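Local coordinates for protein alternansucrase (Leuconostoc mesenteroides, PDB 6HVG) that is a large enzyme of glycosyl hydrolase family 70, with a calcium-binding catalytic region related to the TIM barrels and flanking choline-binding-type repeats, at residues N625-L630 with Q1227-Q1232. Numbering follows the deposited sequence.
Sequences NVDADL and QVSTGQ. With CA (calcium ion), chain C.
Ser1229 reaches between two carboxylates, those of Asp627 and Asp629, at the point where the loop 1227-1232 meets the start of helix 629-642. Its OG lies 2.5 Å from Asp629 OD2 and 2.8 Å from Asp627 OD2, so the hydroxyl has a single proton and two carboxylate oxygens within reach. Asp629 also accepts from the backbone: Ser1229 N points at OD1 over 3.2 Å in a nearly straight bond (176°) that uses the syn lone pair. The backbone N and hydroxyl of one serine thus meet the two oxygens of one carboxylate. OG sits between the serine's own N and carbonyl carbon, which lets both groups face Asp629. Serine suits the place because its short arm brings a polar atom close to the backbone.

Asp627 has a second task. Its CG is anti to the backbone N (chi1 -167°), and OD1 takes the amide of Asp629 at 3.1 Å through its anti lone pair, a capping bond at the turn into the helix, while OD2 is the nearer of its oxygens to Ser1229 OG. Gln1227 and Asp629 run antiparallel alongside one another, with amide and carboxylate planes 61° apart. Glutamine suits this position because its CB packs 3.4 Å from Asp629 OD2, its bent chain carries OE1 back to 3.5 Å from Asp629 CB, and the side chain also lies on Lys632 and Ile633 of helix 629-642. Within the loop, Thr1230 OG1 accepts from Gln1232 N in an ST turn.

Asn625, at the other end of its segment, binds calcium through its backbone O together with Glu575, Asp581 and Asp1159. Gln590 NE2 of helix 587-601 also donates to Asp629 OD2. Two buried carboxylates so close together should repel if both are charged, a cost that the hydroxyl, the amides and the helix start probably offset.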
ATOM      1  N   ASN A 625      -2.487   7.000 -12.802  1.00 45.34           N
ATOM      2  CA  ASN A 625      -2.827   5.581 -12.863  1.00 43.04           C
ATOM      3  C   ASN A 625      -3.731   5.196 -14.050  1.00 43.15           C
ATOM      4  O   ASN A 625      -4.266   4.081 -14.071  1.00 45.17           O
ATOM      5  CB  ASN A 625      -3.524   5.192 -11.578  1.00 44.72           C
ATOM      6  CG  ASN A 625      -2.864   5.787 -10.380  1.00 45.21           C
ATOM      7  OD1 ASN A 625      -3.192   6.902  -9.982  1.00 48.11           O
ATOM      8  ND2 ASN A 625      -1.977   5.029  -9.752  1.00 47.20           N
ATOM      9  N   VAL A 626      -3.893   6.110 -15.010  1.00 40.91           N
ATOM     10  CA  VAL A 626      -4.728   5.923 -16.185  1.00 41.52           C
ATOM     11  C   VAL A 626      -4.052   6.490 -17.443  1.00 40.71           C
ATOM     12  O   VAL A 626      -2.968   7.064 -17.372  1.00 40.79           O
ATOM     13  CB  VAL A 626      -6.100   6.604 -16.022  1.00 45.00           C
ATOM     14  CG1 VAL A 626      -6.812   6.087 -14.780  1.00 45.42           C
ATOM     15  CG2 VAL A 626      -5.982   8.127 -16.004  1.00 43.72           C
ATOM     16  N   ASP A 627      -4.682   6.277 -18.595  1.00 41.92           N
ATOM     17  CA  ASP A 627      -4.177   6.774 -19.887  1.00 45.52           C
ATOM     18  C   ASP A 627      -4.428   8.276 -19.997  1.00 45.09           C
ATOM     19  O   ASP A 627      -5.567   8.747 -19.916  1.00 48.59           O
ATOM     20  CB  ASP A 627      -4.839   6.029 -21.059  1.00 45.94           C
ATOM     21  CG  ASP A 627      -4.142   6.275 -22.395  1.00 47.12           C
ATOM     22  OD1 ASP A 627      -3.859   7.435 -22.757  1.00 49.19           O
ATOM     23  OD2 ASP A 627      -3.901   5.298 -23.109  1.00 49.67           O
ATOM     24  N   ALA A 628      -3.354   9.026 -20.178  1.00 43.73           N
ATOM     25  CA  ALA A 628      -3.423  10.483 -20.133  1.00 47.54           C
ATOM     26  C   ALA A 628      -4.274  11.123 -21.252  1.00 50.02           C
ATOM     27  O   ALA A 628      -4.562  12.317 -21.206  1.00 51.22           O
ATOM     28  CB  ALA A 628      -2.017  11.046 -20.141  1.00 47.92           C
ATOM     29  N   ASP A 629      -4.662  10.343 -22.255  1.00 50.12           N
ATOM     30  CA  ASP A 629      -5.636  10.804 -23.248  1.00 50.01           C
ATOM     31  C   ASP A 629      -6.906  11.350 -22.620  1.00 45.93           C
ATOM     32  O   ASP A 629      -7.532  12.246 -23.172  1.00 48.09           O
ATOM     33  CB  ASP A 629      -6.036   9.662 -24.181  1.00 54.63           C
ATOM     34  CG  ASP A 629      -4.960   9.308 -25.205  1.00 58.70           C
ATOM     35  OD1 ASP A 629      -4.060  10.143 -25.480  1.00 60.07           O
ATOM     36  OD2 ASP A 629      -5.056   8.183 -25.754  1.00 58.75           O
ATOM     37  N   LEU A 630      -7.288  10.814 -21.468  1.00 42.37           N
ATOM     38  CA  LEU A 630      -8.496  11.251 -20.805  1.00 40.25           C
ATOM     39  C   LEU A 630      -8.479  12.730 -20.470  1.00 41.62           C
ATOM     40  O   LEU A 630      -9.537  13.356 -20.388  1.00 43.35           O
ATOM     41  CB  LEU A 630      -8.764  10.430 -19.535  1.00 39.78           C
ATOM     42  CG  LEU A 630      -9.113   8.954 -19.713  1.00 40.18           C
ATOM     43  CD1 LEU A 630      -9.489   8.342 -18.372  1.00 39.13           C
ATOM     44  CD2 LEU A 630     -10.236   8.761 -20.721  1.00 42.51           C
ATOM     45  N   GLN A1227      -6.183  10.919 -30.648  1.00 54.98           N
ATOM     46  CA  GLN A1227      -5.578  10.919 -29.329  1.00 50.26           C
ATOM     47  C   GLN A1227      -4.126  10.480 -29.436  1.00 47.71           C
ATOM     48  O   GLN A1227      -3.784   9.708 -30.301  1.00 52.06           O
ATOM     49  CB  GLN A1227      -6.345   9.957 -28.412  1.00 49.42           C
ATOM     50  CG  GLN A1227      -7.790  10.358 -28.165  1.00 48.27           C
ATOM     51  CD  GLN A1227      -7.875  11.651 -27.426  1.00 49.74           C
ATOM     52  OE1 GLN A1227      -6.946  12.009 -26.676  1.00 57.43           O
ATOM     53  NE2 GLN A1227      -8.975  12.376 -27.608  1.00 47.31           N
ATOM     54  N   VAL A1228      -3.283  10.950 -28.533  1.00 48.36           N
ATOM     55  CA  VAL A1228      -1.849  10.779 -28.661  1.00 49.99           C
ATOM     56  C   VAL A1228      -1.377   9.365 -28.411  1.00 50.97           C
ATOM     57  O   VAL A1228      -0.577   8.841 -29.185  1.00 50.62           O
ATOM     58  CB  VAL A1228      -1.086  11.730 -27.722  1.00 54.68           C
ATOM     59  CG1 VAL A1228       0.433  11.487 -27.779  1.00 53.38           C
ATOM     60  CG2 VAL A1228      -1.417  13.180 -28.087  1.00 56.79           C
ATOM     61  N   SER A1229      -1.856   8.741 -27.335  1.00 53.21           N
ATOM     62  CA  SER A1229      -1.346   7.423 -26.930  1.00 50.88           C
ATOM     63  C   SER A1229      -1.659   6.330 -27.936  1.00 50.98           C
ATOM     64  O   SER A1229      -0.916   5.363 -28.019  1.00 52.50           O
ATOM     65  CB  SER A1229      -1.875   7.021 -25.543  1.00 50.70           C
ATOM     66  OG  SER A1229      -3.181   6.476 -25.594  1.00 48.31           O
ATOM     67  N   THR A1230      -2.747   6.486 -28.694  1.00 52.75           N
ATOM     68  CA  THR A1230      -3.233   5.450 -29.609  1.00 55.51           C
ATOM     69  C   THR A1230      -3.062   5.737 -31.104  1.00 56.34           C
ATOM     70  O   THR A1230      -3.158   4.821 -31.923  1.00 57.83           O
ATOM     71  CB  THR A1230      -4.741   5.211 -29.404  1.00 57.29           C
ATOM     72  OG1 THR A1230      -5.464   6.401 -29.734  1.00 53.88           O
ATOM     73  CG2 THR A1230      -5.046   4.792 -27.965  1.00 60.20           C
ATOM     74  N   GLY A1231      -2.882   7.002 -31.465  1.00 56.42           N
ATOM     75  CA  GLY A1231      -2.889   7.406 -32.865  1.00 57.72           C
ATOM     76  C   GLY A1231      -4.278   7.387 -33.495  1.00 62.16           C
ATOM     77  O   GLY A1231      -4.422   7.680 -34.688  1.00 59.09           O
ATOM     78  N   GLN A1232      -5.301   7.083 -32.689  1.00 66.83           N
ATOM     79  CA  GLN A1232      -6.671   6.885 -33.158  1.00 67.68           C
ATOM     80  C   GLN A1232      -7.583   7.898 -32.490  1.00 61.49           C
ATOM     81  O   GLN A1232      -7.230   8.458 -31.460  1.00 57.74           O
ATOM     82  CB  GLN A1232      -7.157   5.469 -32.812  1.00 74.34           C
ATOM     83  CG  GLN A1232      -6.504   4.362 -33.627  1.00 81.76           C
ATOM     84  CD  GLN A1232      -6.887   4.446 -35.106  1.00 89.85           C
ATOM     85  OE1 GLN A1232      -6.047   4.746 -35.964  1.00 94.35           O
ATOM     86  NE2 GLN A1232      -8.169   4.214 -35.405  1.00 89.23           N
TER
HETATM   87 CA    CA C2000      -5.309   2.060 -14.319  1.00 47.20          CA
HETATM   88  O   HOH W   1      -7.339   2.552 -15.440  1.00 40.78           O